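Local coordinates for protein putative isochorismatase (Burkholderia xenovorans, PDB 3OQP) that is probably a hydrolase of the isochorismatase family, related to nicotinamidases, though its own substrate is not established, at residues V167-T179 / T190-Q202. Sequence-based numbering, arbitrary orientation. Where two conformers were deposited one is given.
Sequences VVLQSRFAAVAST and TPLARGNIYASNQ
With CG of Gln170 anti to the backbone N (chi1 -179°) and the chain bent at chi2 (68°), its amide reaches across to the backbone of Ala193. NE2 donates to Ala193 O at 3.2 Å, with the acceptor close to the amide plane but NE2 itself above the carbonyl plane. OE1 accepts from Val176 N at 2.8 Å, nearly along the C=O axis. Glutamine suits this place because one amide serves as donor and acceptor. A water bridges Ala193 O and Val176 O, and Gly195 N adds a weak bond to Gln170 O.

The extended Arg194 chain lies along Ala175, whose CB sits 3.8 Å above the guanidinium plane, over its centre; a methyl group is small enough to pack against this flat face. NH2 bonds to Val137 O, while NE reaches Phe173 O through a water. Ala175 CB also meets Leu192 CB at 3.6 Å, and Ala177 CB touches Leu192 CD1. In the first turn of helix 197-208, Ser200 OG, which bonds to Asn196 O and to Asn151 of the second subunit, approaches Ser171 CB at 3.6 Å.

Held at OE1 by strand 175-177, outermost in this chain's Rossmann-like parallel sheet, and at NE2 by the loop entering helix 197-208, the buried Gln170 amide has its rotation fixed and both polar atoms paired without a charge.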
loop_
_atom_site.group_PDB
_atom_site.type_symbol
_atom_site.label_atom_id
_atom_site.label_comp_id
_atom_site.label_asym_id
_atom_site.label_seq_id
_atom_site.Cartn_x
_atom_site.Cartn_y
_atom_site.Cartn_z
ATOM N N VAL A 167 -6.887 7.328 -5.359
ATOM C CA VAL A 167 -8.107 6.611 -5.718
ATOM C C VAL A 167 -8.290 5.266 -4.986
ATOM O O VAL A 167 -9.321 4.933 -4.438
ATOM C CB VAL A 167 -8.180 6.463 -7.268
ATOM C CG1 VAL A 167 -9.316 5.587 -7.657
ATOM C CG2 VAL A 167 -8.255 7.886 -7.937
ATOM N N VAL A 168 -7.171 4.534 -4.874
ATOM C CA VAL A 168 -7.194 3.284 -4.124
ATOM C C VAL A 168 -7.452 3.541 -2.646
ATOM O O VAL A 168 -8.252 2.864 -2.015
ATOM C CB VAL A 168 -5.915 2.486 -4.345
ATOM C CG1 VAL A 168 -5.792 1.279 -3.386
ATOM C CG2 VAL A 168 -5.838 1.958 -5.776
ATOM N N LEU A 169 -6.837 4.566 -2.110
ATOM C CA LEU A 169 -7.079 4.877 -0.693
ATOM C C LEU A 169 -8.561 5.171 -0.480
ATOM O O LEU A 169 -9.182 4.690 0.469
ATOM C CB LEU A 169 -6.248 6.037 -0.246
ATOM C CG LEU A 169 -4.771 5.696 -0.007
ATOM C CD1 LEU A 169 -4.031 7.033 0.173
ATOM C CD2 LEU A 169 -4.508 4.779 1.168
ATOM N N GLN A 170 -9.127 6.016 -1.329
ATOM C CA GLN A 170 -10.555 6.389 -1.206
ATOM C C GLN A 170 -11.472 5.190 -1.311
ATOM O O GLN A 170 -12.549 5.170 -0.693
ATOM C CB GLN A 170 -10.912 7.496 -2.181
ATOM C CG GLN A 170 -12.341 7.951 -2.115
ATOM C CD GLN A 170 -12.718 8.668 -0.840
ATOM O OE1 GLN A 170 -11.863 8.989 -0.043
ATOM N NE2 GLN A 170 -13.996 8.912 -0.631
ATOM N N SER A 171 -11.075 4.187 -2.068
ATOM C CA SER A 171 -11.923 2.993 -2.279
ATOM C C SER A 171 -12.040 2.117 -1.048
ATOM O O SER A 171 -12.983 1.298 -1.023
ATOM C CB SER A 171 -11.419 2.107 -3.410
ATOM O OG SER A 171 -10.214 1.428 -3.013
ATOM N N ARG A 172 -11.139 2.212 -0.082
ATOM C CA ARG A 172 -11.126 1.250 0.983
ATOM C C ARG A 172 -10.427 1.684 2.263
ATOM O O ARG A 172 -10.853 1.261 3.339
ATOM C CB ARG A 172 -10.457 -0.030 0.439
ATOM C CG ARG A 172 -10.248 -1.133 1.479
ATOM C CD ARG A 172 -11.628 -1.674 1.918
ATOM N NE ARG A 172 -11.568 -2.675 3.006
ATOM C CZ ARG A 172 -11.453 -2.401 4.309
ATOM N NH1 ARG A 172 -11.283 -1.154 4.765
ATOM N NH2 ARG A 172 -11.482 -3.382 5.198
ATOM N N PHE A 173 -9.327 2.445 2.163
ATOM C CA PHE A 173 -8.462 2.612 3.299
ATOM C C PHE A 173 -8.611 3.925 4.072
ATOM O O PHE A 173 -8.303 3.965 5.258
ATOM C CB PHE A 173 -6.993 2.469 2.858
ATOM C CG PHE A 173 -6.669 1.115 2.287
ATOM C CD1 PHE A 173 -6.328 0.108 3.125
ATOM C CD2 PHE A 173 -6.806 0.812 0.931
ATOM C CE1 PHE A 173 -6.081 -1.167 2.646
ATOM C CE2 PHE A 173 -6.542 -0.428 0.449
ATOM C CZ PHE A 173 -6.184 -1.426 1.311
ATOM N N ALA A 174 -9.035 4.996 3.445
ATOM C CA ALA A 174 -8.998 6.312 4.052
ATOM C C ALA A 174 -10.062 7.178 3.440
ATOM O O ALA A 174 -10.541 6.922 2.294
ATOM C CB ALA A 174 -7.617 6.967 3.805
ATOM N N ALA A 175 -10.470 8.222 4.164
ATOM C CA ALA A 175 -11.202 9.325 3.584
ATOM C C ALA A 175 -10.185 10.288 3.023
ATOM O O ALA A 175 -9.398 10.889 3.768
ATOM C CB ALA A 175 -12.042 10.033 4.622
ATOM N N VAL A 176 -10.248 10.416 1.686
ATOM C CA VAL A 176 -9.340 11.278 0.912
ATOM C C VAL A 176 -9.987 12.630 0.725
ATOM O O VAL A 176 -11.142 12.704 0.267
ATOM C CB VAL A 176 -8.974 10.639 -0.410
ATOM C CG1 VAL A 176 -8.078 11.578 -1.288
ATOM C CG2 VAL A 176 -8.314 9.253 -0.225
ATOM N N ALA A 177 -9.331 13.715 1.103
ATOM C CA ALA A 177 -9.938 15.043 1.067
ATOM C C ALA A 177 -8.921 16.095 0.909
ATOM O O ALA A 177 -7.719 15.863 1.137
ATOM C CB ALA A 177 -10.785 15.299 2.334
ATOM N N SER A 178 -9.325 17.305 0.584
ATOM C CA SER A 178 -8.433 18.431 0.563
ATOM C C SER A 178 -8.186 18.930 1.989
ATOM O O SER A 178 -8.969 18.681 2.897
ATOM C CB SER A 178 -8.992 19.559 -0.278
ATOM O OG SER A 178 -10.147 20.116 0.346
ATOM N N THR A 179 -7.134 19.710 2.118
ATOM C CA THR A 179 -6.846 20.375 3.382
ATOM C C THR A 179 -7.976 21.311 3.787
ATOM O O THR A 179 -8.378 21.338 4.940
ATOM C CB THR A 179 -5.483 21.089 3.287
ATOM O OG1 THR A 179 -4.435 20.120 3.101
ATOM C CG2 THR A 179 -5.165 21.863 4.586
ATOM N N THR A 190 -17.231 16.737 12.232
ATOM C CA THR A 190 -17.837 15.731 11.368
ATOM C C THR A 190 -16.776 14.865 10.712
ATOM O O THR A 190 -15.653 15.326 10.522
ATOM C CB THR A 190 -18.725 16.417 10.297
ATOM O OG1 THR A 190 -17.992 17.445 9.589
ATOM C CG2 THR A 190 -19.968 17.045 11.003
ATOM N N PRO A 191 -17.107 13.620 10.405
ATOM C CA PRO A 191 -16.194 12.765 9.662
ATOM C C PRO A 191 -16.120 13.134 8.208
ATOM O O PRO A 191 -17.021 13.788 7.677
ATOM C CB PRO A 191 -16.804 11.385 9.795
ATOM C CG PRO A 191 -18.247 11.596 9.974
ATOM C CD PRO A 191 -18.380 12.934 10.672
ATOM N N LEU A 192 -15.067 12.712 7.552
ATOM C CA LEU A 192 -14.963 12.876 6.120
ATOM C C LEU A 192 -15.495 11.593 5.468
ATOM O O LEU A 192 -15.457 10.531 6.063
ATOM C CB LEU A 192 -13.487 13.143 5.734
ATOM C CG LEU A 192 -12.978 14.541 6.074
ATOM C CD1 LEU A 192 -11.502 14.576 5.914
ATOM C CD2 LEU A 192 -13.645 15.647 5.220
ATOM N N ALA A 193 -15.949 11.710 4.226
ATOM C CA ALA A 193 -16.556 10.604 3.496
ATOM C C ALA A 193 -15.557 9.574 2.967
ATOM O O ALA A 193 -14.558 9.956 2.379
ATOM C CB ALA A 193 -17.345 11.180 2.303
ATOM N N ARG A 194 -15.863 8.301 3.182
ATOM C CA ARG A 194 -15.090 7.162 2.691
ATOM C C ARG A 194 -15.837 6.476 1.566
ATOM O O ARG A 194 -17.076 6.303 1.641
ATOM C CB ARG A 194 -14.819 6.164 3.819
ATOM C CG ARG A 194 -13.875 6.750 4.801
ATOM C CD ARG A 194 -13.613 5.944 6.091
ATOM N NE ARG A 194 -12.570 6.648 6.871
ATOM C CZ ARG A 194 -12.806 7.756 7.562
ATOM N NH1 ARG A 194 -14.014 8.325 7.620
ATOM N NH2 ARG A 194 -11.832 8.384 8.144
ATOM N N GLY A 195 -15.118 6.053 0.531
ATOM C CA GLY A 195 -15.685 5.278 -0.534
ATOM C C GLY A 195 -15.663 3.792 -0.228
ATOM O O GLY A 195 -15.314 3.341 0.883
ATOM N N ASN A 196 -15.956 2.995 -1.231
ATOM C CA ASN A 196 -15.948 1.553 -1.080
ATOM C C ASN A 196 -15.666 0.909 -2.418
ATOM O O ASN A 196 -15.750 1.529 -3.470
ATOM C CB ASN A 196 -17.217 1.015 -0.414
ATOM C CG ASN A 196 -18.436 1.186 -1.282
ATOM O OD1 ASN A 196 -18.708 0.335 -2.129
ATOM N ND2 ASN A 196 -19.158 2.287 -1.084
ATOM N N ILE A 197 -15.212 -0.331 -2.392
ATOM C CA ILE A 197 -14.688 -0.983 -3.590
ATOM C C ILE A 197 -15.738 -1.237 -4.622
ATOM O O ILE A 197 -15.513 -0.996 -5.805
ATOM C CB ILE A 197 -13.992 -2.313 -3.160
ATOM C CG1 ILE A 197 -12.668 -1.978 -2.468
ATOM C CG2 ILE A 197 -13.673 -3.231 -4.340
ATOM C CD1 ILE A 197 -11.911 -3.170 -1.808
ATOM N N TYR A 198 -16.905 -1.706 -4.162
ATOM C CA TYR A 198 -17.994 -1.969 -5.106
ATOM C C TYR A 198 -18.442 -0.669 -5.796
ATOM O O TYR A 198 -18.482 -0.654 -7.025
ATOM C CB TYR A 198 -19.119 -2.765 -4.446
ATOM C CG TYR A 198 -20.259 -3.235 -5.361
ATOM C CD1 TYR A 198 -20.064 -4.248 -6.273
ATOM C CD2 TYR A 198 -21.551 -2.637 -5.329
ATOM C CE1 TYR A 198 -21.109 -4.686 -7.113
ATOM C CE2 TYR A 198 -22.586 -3.081 -6.147
ATOM C CZ TYR A 198 -22.335 -4.086 -7.039
ATOM O OH TYR A 198 -23.298 -4.555 -7.843
ATOM N N ALA A 199 -18.714 0.412 -5.056
ATOM C CA ALA A 199 -19.118 1.683 -5.687
ATOM C C ALA A 199 -18.039 2.158 -6.617
ATOM O O ALA A 199 -18.272 2.662 -7.674
ATOM C CB ALA A 199 -19.370 2.732 -4.612
ATOM N N SER A 200 -16.775 2.031 -6.205
ATOM C CA SER A 200 -15.696 2.552 -7.009
ATOM C C SER A 200 -15.560 1.804 -8.305
ATOM O O SER A 200 -15.308 2.401 -9.376
ATOM C CB SER A 200 -14.356 2.468 -6.263
ATOM O OG SER A 200 -14.294 3.361 -5.154
ATOM N N ASN A 201 -15.675 0.494 -8.250
ATOM C CA ASN A 201 -15.560 -0.272 -9.465
ATOM C C ASN A 201 -16.797 -0.133 -10.345
ATOM O O ASN A 201 -16.664 0.000 -11.556
ATOM C CB ASN A 201 -15.287 -1.740 -9.137
ATOM C CG ASN A 201 -15.229 -2.630 -10.358
ATOM O OD1 ASN A 201 -16.060 -3.534 -10.496
ATOM N ND2 ASN A 201 -14.277 -2.387 -11.259
ATOM N N GLN A 202 -17.981 -0.073 -9.744
ATOM C CA GLN A 202 -19.237 0.148 -10.511
ATOM C C GLN A 202 -19.226 1.454 -11.270
ATOM O O GLN A 202 -19.646 1.505 -12.459
ATOM C CB GLN A 202 -20.426 0.110 -9.570
ATOM C CG GLN A 202 -20.786 -1.251 -9.070
ATOM C CD GLN A 202 -21.219 -2.255 -10.117
ATOM O OE1 GLN A 202 -22.132 -1.989 -10.883
ATOM N NE2 GLN A 202 -20.582 -3.422 -10.130
HETATM O O HOH W 1 -10.248 4.614 7.251
HETATM O O HOH W 2 -13.487 12.348 1.708
#